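PDB 3QQV: geranylgeranyl pyrophosphate synthase from Corynebacterium glutamicum, which probably joins allylic diphosphates such as dimethylallyl diphosphate to isopentenyl diphosphate in a magnesium-dependent step of isoprenoid biosynthesis. Local coordinates for residues A201-E206 with G280-L285; F214-Y219 with I251-R256; L105-I110 with A151-L156. All coordinates share one frame; numbering follows the deposited sequence. Where two conformers were deposited one is given.

Contact 1: A201-E206 with G280-L285; sequences ANESVE and GKRTVL. With DMA (dimethylallyl diphosphate), chain E.
The guanidinium of Arg282 lies flat against the backbone of 201-206: Ala201 CA sits over the centre of one face, 3.8 Å above the plane, while Asn202 O and Glu203 CG meet the edge. Arg282 NE donates to Asn202 O at 3.2 Å, within the guanidinium plane and onto a carbonyl lone pair (N-H...O 158°); NH1 adds a weak second bond to the same oxygen. Bends at chi2 (-55°) and chi3 fold the arginine so that this edge turns to the carbonyl. The loop is shaped by an Asx turn, in which Ser204 N approaches Asn202 OD1 at 2.9 Å from above the amide plane. Glu203 CG passes Arg282 NH1 at 3.9 Å, but Glu203 OE2 stays 4.3 Å from Arg282 NH1, and the salt bridge of Glu203 goes to Arg305. Farther along, where both segments enter helices, Val205 CG1 and Val284 CG1 touch at 3.9 Å, the two side chains crossing at about a right angle. Lys281, just before Arg282, runs extended to the diphosphate of dimethylallyl diphosphate (chain E). A backbone carbonyl thus helps orient Arg282, and Glu203 probably contributes long-range attraction to it, while the neighbouring Lys281 serves the ligand.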
loop_
_atom_site.group_PDB
_atom_site.type_symbol
_atom_site.label_atom_id
_atom_site.label_comp_id
_atom_site.label_asym_id
_atom_site.label_seq_id
_atom_site.Cartn_x
_atom_site.Cartn_y
_atom_site.Cartn_z
ATOM N N ALA A 201 4.482 15.688 -19.782
ATOM C CA ALA A 201 5.496 16.759 -19.789
ATOM C C ALA A 201 4.884 18.143 -19.551
ATOM O O ALA A 201 5.154 19.093 -20.293
ATOM C CB ALA A 201 6.316 16.725 -21.088
ATOM N N ASN A 202 4.049 18.231 -18.514
ATOM C CA ASN A 202 3.234 19.417 -18.244
ATOM C C ASN A 202 4.058 20.618 -17.778
ATOM O O ASN A 202 5.120 20.462 -17.176
ATOM C CB ASN A 202 2.120 19.075 -17.247
ATOM C CG ASN A 202 1.071 20.167 -17.135
ATOM O OD1 ASN A 202 1.225 21.113 -16.357
ATOM N ND2 ASN A 202 -0.006 20.038 -17.902
ATOM N N GLU A 203 3.566 21.814 -18.087
ATOM C CA GLU A 203 4.300 23.051 -17.850
ATOM C C GLU A 203 3.437 24.144 -17.215
ATOM O O GLU A 203 3.866 25.304 -17.129
ATOM C CB GLU A 203 4.913 23.559 -19.160
ATOM C CG GLU A 203 6.128 22.772 -19.635
ATOM C CD GLU A 203 6.564 23.158 -21.034
ATOM O OE1 GLU A 203 6.398 24.342 -21.403
ATOM O OE2 GLU A 203 7.074 22.279 -21.762
ATOM N N SER A 204 2.222 23.781 -16.795
ATOM C CA SER A 204 1.361 24.721 -16.087
ATOM C C SER A 204 1.780 24.800 -14.623
ATOM O O SER A 204 2.051 23.779 -13.982
ATOM C CB SER A 204 -0.117 24.343 -16.220
ATOM O OG SER A 204 -0.403 23.135 -15.545
ATOM N N VAL A 205 1.855 26.028 -14.117
ATOM C CA VAL A 205 2.242 26.284 -12.737
ATOM C C VAL A 205 1.154 25.743 -11.813
ATOM O O VAL A 205 1.455 25.066 -10.821
ATOM C CB VAL A 205 2.459 27.796 -12.475
ATOM C CG1 VAL A 205 3.097 28.020 -11.106
ATOM C CG2 VAL A 205 3.323 28.419 -13.567
ATOM N N GLU A 206 -0.101 26.010 -12.189
ATOM C CA GLU A 206 -1.286 25.660 -11.401
ATOM C C GLU A 206 -1.480 24.168 -11.135
ATOM O O GLU A 206 -1.984 23.799 -10.075
ATOM C CB GLU A 206 -2.547 26.247 -12.035
ATOM C CG GLU A 206 -2.709 27.741 -11.796
ATOM C CD GLU A 206 -4.063 28.267 -12.237
ATOM O OE1 GLU A 206 -4.156 29.475 -12.534
ATOM O OE2 GLU A 206 -5.034 27.478 -12.286
ATOM N N GLY A 280 13.573 14.343 -13.826
ATOM C CA GLY A 280 12.713 15.162 -14.680
ATOM C C GLY A 280 11.423 15.570 -14.006
ATOM O O GLY A 280 10.358 15.552 -14.628
ATOM N N LYS A 281 11.528 15.948 -12.734
ATOM C CA LYS A 281 10.371 16.302 -11.917
ATOM C C LYS A 281 9.753 17.619 -12.376
ATOM O O LYS A 281 10.468 18.582 -12.656
ATOM C CB LYS A 281 10.785 16.387 -10.450
ATOM C CG LYS A 281 9.639 16.254 -9.476
ATOM C CD LYS A 281 10.147 16.334 -8.053
ATOM C CE LYS A 281 8.997 16.380 -7.077
ATOM N NZ LYS A 281 9.451 16.805 -5.728
ATOM N N ARG A 282 8.427 17.654 -12.460
ATOM C CA ARG A 282 7.730 18.837 -12.963
ATOM C C ARG A 282 7.400 19.819 -11.836
ATOM O O ARG A 282 6.239 19.993 -11.444
ATOM C CB ARG A 282 6.473 18.463 -13.762
ATOM C CG ARG A 282 6.605 17.254 -14.699
ATOM C CD ARG A 282 7.750 17.336 -15.721
ATOM N NE ARG A 282 7.549 18.369 -16.735
ATOM C CZ ARG A 282 8.316 18.524 -17.815
ATOM N NH1 ARG A 282 8.052 19.498 -18.672
ATOM N NH2 ARG A 282 9.344 17.711 -18.046
ATOM N N THR A 283 8.446 20.472 -11.338
ATOM C CA THR A 283 8.344 21.423 -10.244
ATOM C C THR A 283 7.759 22.744 -10.730
ATOM O O THR A 283 7.633 22.964 -11.939
ATOM C CB THR A 283 9.726 21.665 -9.623
ATOM O OG1 THR A 283 10.602 22.228 -10.613
ATOM C CG2 THR A 283 10.318 20.349 -9.122
ATOM N N VAL A 284 7.385 23.614 -9.790
ATOM C CA VAL A 284 6.977 24.985 -10.106
ATOM C C VAL A 284 8.178 25.772 -10.678
ATOM O O VAL A 284 8.022 26.562 -11.613
ATOM C CB VAL A 284 6.369 25.694 -8.860
ATOM C CG1 VAL A 284 6.297 27.211 -9.037
ATOM C CG2 VAL A 284 4.986 25.138 -8.551
ATOM N N LEU A 285 9.363 25.522 -10.122
ATOM C CA LEU A 285 10.618 26.090 -10.613
ATOM C C LEU A 285 10.822 25.845 -12.117
ATOM O O LEU A 285 11.082 26.792 -12.865
ATOM C CB LEU A 285 11.809 25.532 -9.829
ATOM C CG LEU A 285 13.209 25.877 -10.367
ATOM C CD1 LEU A 285 13.575 27.340 -10.102
ATOM C CD2 LEU A 285 14.266 24.948 -9.804
HETATM C C1 DMA E . 8.229 12.146 -2.349
HETATM O O1 DMA E . 8.021 12.638 -3.660
HETATM C C2 DMA E . 6.984 11.406 -1.922
HETATM C C3 DMA E . 6.006 12.076 -1.323
HETATM C C4 DMA E . 6.152 13.534 -1.113
HETATM C C5 DMA E . 4.755 11.420 -0.879
HETATM P PA DMA E . 9.156 13.436 -4.409
HETATM O O1A DMA E . 9.784 12.521 -5.403
HETATM O O2A DMA E . 8.519 14.723 -4.727
HETATM O O3A DMA E . 10.081 13.668 -3.151
HETATM P PB DMA E . 11.573 13.227 -3.174
HETATM O O1B DMA E . 11.942 13.373 -1.753
HETATM O O2B DMA E . 12.177 14.226 -4.064
HETATM O O3B DMA E . 11.649 11.906 -3.777
#

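Contact 2: F214-Y219 with I251-R256; sequences FKTAAY and IAFQLR. With DMA (dimethylallyl diphosphate), chain E; DMA (dimethylallyl diphosphate), chain D.
Thr216 fits against Phe253 and Gln254 at the tight centre of this helix pair, whose axes approach to 8.3 Å and run at 133° to each other. Its CG2, anti to the backbone N, meets the edge of the Phe253 ring in plane, 3.7 Å from CD2. Thr216 OG1, the other branch, donates to Gln254 OE1 at 2.6 Å, a bond whose length is doubtful because OE1 is modelled too close to a second dimethylallyl diphosphate (chain D). Gln254 crosses Thr216 at about a right angle and lays its CB 3.8 Å from Thr216 CG2; its NE2 bonds to Asp258, which helps fix the amide rotation. At the next residue, Ala217, the packing is looser and simpler: Ala217 CB touches Ile251 CG1 at 4.0 Å and lies 3.7 Å from Ile251 N, with the partly exposed Ile251 also resting on Leu340. On the ligand side Lys215 barely meets Gln254. Lys215 CG passes 3.7 Å from C4 of the chain E ligand, and a bend at chi3 (66°) returns Lys215 NZ to the diphosphate, where it donates to O2A at 3.1 Å. The like-charged Lys281 lies close by, both lysines gathered at the same anion. Helix 205-231 widens here into a pi-type turn. Lys215-Thr216 matches the Lys-Thr pair of trans-prenyltransferases, and Phe253-Gln254 begins a sequence that fits their second aspartate-rich region; their meeting is consistent with the wall of the central cavity in the all-helical prenyl synthase fold.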
loop_
_atom_site.group_PDB
_atom_site.type_symbol
_atom_site.label_atom_id
_atom_site.label_comp_id
_atom_site.label_asym_id
_atom_site.label_seq_id
_atom_site.Cartn_x
_atom_site.Cartn_y
_atom_site.Cartn_z
ATOM N N PHE A 214 -1.302 18.942 -2.212
ATOM C CA PHE A 214 -1.817 17.642 -1.791
ATOM C C PHE A 214 -0.743 16.606 -1.428
ATOM O O PHE A 214 -0.835 15.957 -0.373
ATOM C CB PHE A 214 -2.790 17.098 -2.843
ATOM C CG PHE A 214 -4.080 17.870 -2.924
ATOM C CD1 PHE A 214 -4.998 17.830 -1.873
ATOM C CD2 PHE A 214 -4.380 18.640 -4.041
ATOM C CE1 PHE A 214 -6.196 18.541 -1.937
ATOM C CE2 PHE A 214 -5.573 19.363 -4.115
ATOM C CZ PHE A 214 -6.485 19.305 -3.064
ATOM N N LYS A 215 0.265 16.462 -2.291
ATOM C CA LYS A 215 1.368 15.513 -2.079
ATOM C C LYS A 215 2.294 15.950 -0.934
ATOM O O LYS A 215 2.887 15.109 -0.257
ATOM C CB LYS A 215 2.166 15.323 -3.380
ATOM C CG LYS A 215 3.298 14.285 -3.344
ATOM C CD LYS A 215 4.322 14.544 -4.447
ATOM C CE LYS A 215 5.065 15.865 -4.234
ATOM N NZ LYS A 215 5.939 16.219 -5.393
ATOM N N THR A 216 2.404 17.258 -0.705
ATOM C CA THR A 216 3.305 17.750 0.336
ATOM C C THR A 216 2.619 18.505 1.475
ATOM O O THR A 216 2.669 18.044 2.602
ATOM C CB THR A 216 4.491 18.562 -0.247
ATOM O OG1 THR A 216 5.232 17.723 -1.138
ATOM C CG2 THR A 216 5.427 19.032 0.869
ATOM N N ALA A 217 1.994 19.648 1.188
ATOM C CA ALA A 217 1.438 20.520 2.239
ATOM C C ALA A 217 0.469 19.805 3.197
ATOM O O ALA A 217 0.675 19.803 4.415
ATOM C CB ALA A 217 0.777 21.743 1.624
ATOM N N ALA A 218 -0.569 19.188 2.640
ATOM C CA ALA A 218 -1.559 18.465 3.441
ATOM C C ALA A 218 -0.873 17.382 4.268
ATOM O O ALA A 218 -0.969 17.335 5.490
ATOM C CB ALA A 218 -2.610 17.855 2.534
ATOM N N TYR A 219 -0.104 16.569 3.571
ATOM C CA TYR A 219 0.527 15.401 4.120
ATOM C C TYR A 219 1.652 15.691 5.119
ATOM O O TYR A 219 1.805 14.984 6.108
ATOM C CB TYR A 219 1.065 14.614 2.936
ATOM C CG TYR A 219 2.020 13.520 3.282
ATOM C CD1 TYR A 219 1.629 12.470 4.110
ATOM C CD2 TYR A 219 3.302 13.505 2.741
ATOM C CE1 TYR A 219 2.496 11.455 4.413
ATOM C CE2 TYR A 219 4.173 12.482 3.026
ATOM C CZ TYR A 219 3.758 11.468 3.871
ATOM O OH TYR A 219 4.606 10.454 4.184
ATOM N N ILE A 251 3.410 24.389 1.442
ATOM C CA ILE A 251 3.735 24.721 0.047
ATOM C C ILE A 251 5.157 25.296 -0.055
ATOM O O ILE A 251 5.954 24.839 -0.879
ATOM C CB ILE A 251 2.684 25.665 -0.577
ATOM C CG1 ILE A 251 1.361 24.907 -0.772
ATOM C CG2 ILE A 251 3.171 26.234 -1.932
ATOM C CD1 ILE A 251 0.176 25.804 -1.008
ATOM N N ALA A 252 5.471 26.254 0.818
ATOM C CA ALA A 252 6.811 26.839 0.906
ATOM C C ALA A 252 7.885 25.777 1.150
ATOM O O ALA A 252 8.953 25.815 0.529
ATOM C CB ALA A 252 6.846 27.914 1.989
ATOM N N PHE A 253 7.573 24.810 2.014
ATOM C CA PHE A 253 8.452 23.674 2.288
ATOM C C PHE A 253 8.788 22.891 1.015
ATOM O O PHE A 253 9.951 22.549 0.786
ATOM C CB PHE A 253 7.807 22.756 3.341
ATOM C CG PHE A 253 8.551 21.468 3.594
ATOM C CD1 PHE A 253 9.619 21.426 4.480
ATOM C CD2 PHE A 253 8.153 20.280 2.977
ATOM C CE1 PHE A 253 10.295 20.224 4.737
ATOM C CE2 PHE A 253 8.828 19.080 3.219
ATOM C CZ PHE A 253 9.903 19.056 4.105
ATOM N N GLN A 254 7.776 22.610 0.199
ATOM C CA GLN A 254 7.984 21.920 -1.066
ATOM C C GLN A 254 8.784 22.760 -2.055
ATOM O O GLN A 254 9.682 22.244 -2.712
ATOM C CB GLN A 254 6.652 21.502 -1.703
ATOM C CG GLN A 254 6.806 20.642 -2.967
ATOM C CD GLN A 254 7.711 19.447 -2.759
ATOM O OE1 GLN A 254 7.556 18.708 -1.795
ATOM N NE2 GLN A 254 8.669 19.259 -3.658
ATOM N N LEU A 255 8.443 24.044 -2.157
ATOM C CA LEU A 255 9.184 24.973 -3.015
ATOM C C LEU A 255 10.657 25.051 -2.626
ATOM O O LEU A 255 11.526 25.060 -3.505
ATOM C CB LEU A 255 8.537 26.367 -3.043
ATOM C CG LEU A 255 7.128 26.499 -3.635
ATOM C CD1 LEU A 255 6.605 27.911 -3.481
ATOM C CD2 LEU A 255 7.076 26.069 -5.093
ATOM N N ARG A 256 10.939 25.053 -1.319
ATOM C CA ARG A 256 12.319 24.996 -0.831
ATOM C C ARG A 256 13.011 23.701 -1.245
ATOM O O ARG A 256 14.179 23.722 -1.659
ATOM C CB ARG A 256 12.396 25.181 0.691
ATOM C CG ARG A 256 13.794 24.934 1.320
ATOM C CD ARG A 256 14.864 25.950 0.819
ATOM N NE ARG A 256 14.399 27.312 1.040
ATOM C CZ ARG A 256 14.743 28.379 0.324
ATOM N NH1 ARG A 256 15.610 28.280 -0.678
ATOM N NH2 ARG A 256 14.220 29.561 0.631
HETATM C C1 DMA E . 8.229 12.146 -2.349
HETATM O O1 DMA E . 8.021 12.638 -3.660
HETATM C C2 DMA E . 6.984 11.406 -1.922
HETATM C C3 DMA E . 6.006 12.076 -1.323
HETATM C C4 DMA E . 6.152 13.534 -1.113
HETATM C C5 DMA E . 4.755 11.420 -0.879
HETATM P PA DMA E . 9.156 13.436 -4.409
HETATM O O1A DMA E . 9.784 12.521 -5.403
HETATM O O2A DMA E . 8.519 14.723 -4.727
HETATM O O3A DMA E . 10.081 13.668 -3.151
HETATM P PB DMA E . 11.573 13.227 -3.174
HETATM O O1B DMA E . 11.942 13.373 -1.753
HETATM O O2B DMA E . 12.177 14.226 -4.064
HETATM O O3B DMA E . 11.649 11.906 -3.777
HETATM C C1 DMA D . 10.095 14.047 1.824
HETATM O O1 DMA D . 9.974 14.655 3.096
HETATM C C2 DMA D . 10.125 15.125 0.801
HETATM C C3 DMA D . 9.023 15.655 0.324
HETATM C C4 DMA D . 7.698 15.203 0.788
HETATM C C5 DMA D . 9.134 16.748 -0.678
HETATM P PA DMA D . 11.135 14.712 4.142
HETATM O O1A DMA D . 10.495 15.046 5.407
HETATM O O2A DMA D . 12.068 15.651 3.532
HETATM O O3A DMA D . 11.788 13.248 4.193
HETATM P PB DMA D . 12.523 12.519 5.387
HETATM O O1B DMA D . 13.660 11.902 4.730
HETATM O O2B DMA D . 11.567 11.536 5.909
HETATM O O3B DMA D . 12.827 13.522 6.405
#

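Contact 3: L105-I110 with A151-L156; sequences LIHDDI and AGDMAL. With MG (magnesium ion), chain B; MG (magnesium ion), chain C; DMA (dimethylallyl diphosphate), chain E.
His107 reaches from helix 105-110 to the backbone of Gly152 and the carboxylate of Asp153. From CB, with CG anti to the carbonyl carbon (chi1 -72°), the ring swings toward helix 151-156. His107 CD2 comes within 4.0 Å of Gly152 CA, and NE2, nearer at 3.4 Å, fits beside this residue without a side chain while bonding to Ile149 O. His107 CE1 meets Asp153 OD1 at 3.3 Å; that oxygen lies at the ring edge, in plane, although the carboxylate itself is turned 83° from the ring. ND1 bonds across the dimer interface to Asp153 OD2 of the second subunit, a pairing repeated in reverse. With both nitrogens engaged, the ring could carry a proton that would ease the closeness of the two Asp153 carboxylates. The helices are nearly antiparallel, axes at 153° and 9.4 Å apart, and the end of helix 97-111 carries Asp108 and Asp109 of the first aspartate-rich motif of the prenyl synthase fold, DDxxD, completed by Asp112. Asp108 takes no part in the helix contact and serves the metal site. Asp108 OD1 binds one magnesium ion (chain C) at 2.1 Å and OD2 the other (chain B) at 2.3 Å; the ligand oxygen O1A also bridges both ions. Asp109 OD2 accepts from a water on the chain C ion and forms a salt bridge with Arg117. Back at the helix pair, Ile106 CD1 lies 4.4 Å from Ala151 CB.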
loop_
_atom_site.group_PDB
_atom_site.type_symbol
_atom_site.label_atom_id
_atom_site.label_comp_id
_atom_site.label_asym_id
_atom_site.label_seq_id
_atom_site.Cartn_x
_atom_site.Cartn_y
_atom_site.Cartn_z
ATOM N N LEU A 105 7.798 6.953 0.484
ATOM C CA LEU A 105 9.176 7.087 -0.010
ATOM C C LEU A 105 9.661 5.845 -0.762
ATOM O O LEU A 105 10.230 5.971 -1.845
ATOM C CB LEU A 105 10.158 7.460 1.115
ATOM C CG LEU A 105 9.959 8.818 1.807
ATOM C CD1 LEU A 105 11.103 9.108 2.755
ATOM C CD2 LEU A 105 9.797 9.952 0.805
ATOM N N ILE A 106 9.432 4.661 -0.192
ATOM C CA ILE A 106 9.797 3.398 -0.844
ATOM C C ILE A 106 9.146 3.251 -2.227
ATOM O O ILE A 106 9.815 2.881 -3.193
ATOM C CB ILE A 106 9.453 2.180 0.037
ATOM C CG1 ILE A 106 10.353 2.148 1.271
ATOM C CG2 ILE A 106 9.632 0.894 -0.734
ATOM C CD1 ILE A 106 9.996 1.067 2.276
ATOM N N HIS A 107 7.858 3.575 -2.320
ATOM C CA HIS A 107 7.129 3.482 -3.584
ATOM C C HIS A 107 7.486 4.608 -4.547
ATOM O O HIS A 107 7.608 4.381 -5.753
ATOM C CB HIS A 107 5.621 3.438 -3.341
ATOM C CG HIS A 107 5.139 2.143 -2.766
ATOM N ND1 HIS A 107 3.802 1.859 -2.591
ATOM C CD2 HIS A 107 5.814 1.052 -2.335
ATOM C CE1 HIS A 107 3.677 0.652 -2.074
ATOM N NE2 HIS A 107 4.881 0.140 -1.911
ATOM N N ASP A 108 7.669 5.813 -4.006
ATOM C CA ASP A 108 8.125 6.967 -4.786
ATOM C C ASP A 108 9.464 6.705 -5.465
ATOM O O ASP A 108 9.666 7.109 -6.609
ATOM C CB ASP A 108 8.252 8.195 -3.888
ATOM C CG ASP A 108 8.484 9.462 -4.661
ATOM O OD1 ASP A 108 9.624 9.969 -4.617
ATOM O OD2 ASP A 108 7.534 9.951 -5.312
ATOM N N ASP A 109 10.363 6.026 -4.751
ATOM C CA ASP A 109 11.699 5.735 -5.251
ATOM C C ASP A 109 11.705 4.691 -6.357
ATOM O O ASP A 109 12.577 4.735 -7.224
ATOM C CB ASP A 109 12.648 5.330 -4.115
ATOM C CG ASP A 109 13.065 6.518 -3.243
ATOM O OD1 ASP A 109 13.420 6.282 -2.073
ATOM O OD2 ASP A 109 13.034 7.684 -3.715
ATOM N N ILE A 110 10.749 3.759 -6.322
ATOM C CA ILE A 110 10.537 2.821 -7.430
ATOM C C ILE A 110 10.054 3.587 -8.662
ATOM O O ILE A 110 10.622 3.454 -9.747
ATOM C CB ILE A 110 9.515 1.711 -7.068
ATOM C CG1 ILE A 110 10.040 0.831 -5.937
ATOM C CG2 ILE A 110 9.186 0.843 -8.285
ATOM C CD1 ILE A 110 8.943 0.078 -5.205
ATOM N N ALA A 151 7.101 -4.200 0.843
ATOM C CA ALA A 151 7.656 -3.544 2.024
ATOM C C ALA A 151 6.886 -2.261 2.317
ATOM O O ALA A 151 6.555 -1.989 3.463
ATOM C CB ALA A 151 9.151 -3.258 1.854
ATOM N N GLY A 152 6.586 -1.504 1.268
ATOM C CA GLY A 152 5.745 -0.314 1.372
ATOM C C GLY A 152 4.321 -0.606 1.826
ATOM O O GLY A 152 3.757 0.147 2.620
ATOM N N ASP A 153 3.745 -1.701 1.322
ATOM C CA ASP A 153 2.387 -2.121 1.693
ATOM C C ASP A 153 2.312 -2.469 3.177
ATOM O O ASP A 153 1.375 -2.062 3.870
ATOM C CB ASP A 153 1.940 -3.322 0.854
ATOM C CG ASP A 153 1.772 -2.987 -0.609
ATOM O OD1 ASP A 153 1.830 -1.792 -0.969
ATOM O OD2 ASP A 153 1.570 -3.929 -1.403
HETATM N N MSE A 154 3.317 -3.205 3.648
HETATM C CA MSE A 154 3.472 -3.537 5.059
HETATM C C MSE A 154 3.591 -2.285 5.932
HETATM O O MSE A 154 2.981 -2.216 6.996
HETATM C CB MSE A 154 4.686 -4.439 5.255
HETATM C CG MSE A 154 4.782 -5.078 6.613
HETATM SE SE MSE A 154 3.384 -6.426 6.903
HETATM C CE MSE A 154 4.342 -8.038 6.294
ATOM N N ALA A 155 4.354 -1.299 5.463
ATOM C CA ALA A 155 4.530 -0.040 6.187
ATOM C C ALA A 155 3.190 0.685 6.343
ATOM O O ALA A 155 2.845 1.144 7.428
ATOM C CB ALA A 155 5.526 0.842 5.456
ATOM N N LEU A 156 2.432 0.755 5.251
ATOM C CA LEU A 156 1.129 1.402 5.236
ATOM C C LEU A 156 0.120 0.705 6.169
ATOM O O LEU A 156 -0.624 1.354 6.900
ATOM C CB LEU A 156 0.604 1.484 3.798
ATOM C CG LEU A 156 -0.731 2.184 3.533
ATOM C CD1 LEU A 156 -0.787 3.587 4.158
ATOM C CD2 LEU A 156 -0.991 2.242 2.040
HETATM MG MG MG B . 8.090 11.678 -6.691
HETATM MG MG MG C . 11.173 11.170 -5.494
HETATM C C1 DMA E . 8.229 12.146 -2.349
HETATM O O1 DMA E . 8.021 12.638 -3.660
HETATM C C2 DMA E . 6.984 11.406 -1.922
HETATM C C3 DMA E . 6.006 12.076 -1.323
HETATM C C4 DMA E . 6.152 13.534 -1.113
HETATM C C5 DMA E . 4.755 11.420 -0.879
HETATM P PA DMA E . 9.156 13.436 -4.409
HETATM O O1A DMA E . 9.784 12.521 -5.403
HETATM O O2A DMA E . 8.519 14.723 -4.727
HETATM O O3A DMA E . 10.081 13.668 -3.151
HETATM P PB DMA E . 11.573 13.227 -3.174
HETATM O O1B DMA E . 11.942 13.373 -1.753
HETATM O O2B DMA E . 12.177 14.226 -4.064
HETATM O O3B DMA E . 11.649 11.906 -3.777
HETATM O O HOH W 1 12.293 9.546 -5.409
HETATM O O HOH W 2 6.592 12.738 -6.211
HETATM O O HOH W 3 8.565 12.725 -8.616
HETATM O O HOH W 4 12.001 13.086 -6.985
#

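In the fold
All three contacts touch the dimethylallyl diphosphate of chain E: contacts 1 and 2 each supply a lysine to its oxygen O2A, and contact 3 a magnesium ligand. Contacts 1 and 2 share helix 205-231, and contact 2 is nested within the chain loop that contact 1 closes. They touch: Lys281 NZ is 3.3 Å from Gln254 NE2, Lys281 CE 3.5 Å from Lys215 NZ, and Val284 CB 3.9 Å from Leu255 CD2. Contact 3 closes earlier in the chain, its nearest atoms about 7 Å from contact 1 and about 6 Å from contact 2. Magnesium on Asp108 and the two lysines thus meet at one diphosphate, while contact 3 also hydrogen-bonds to the second subunit.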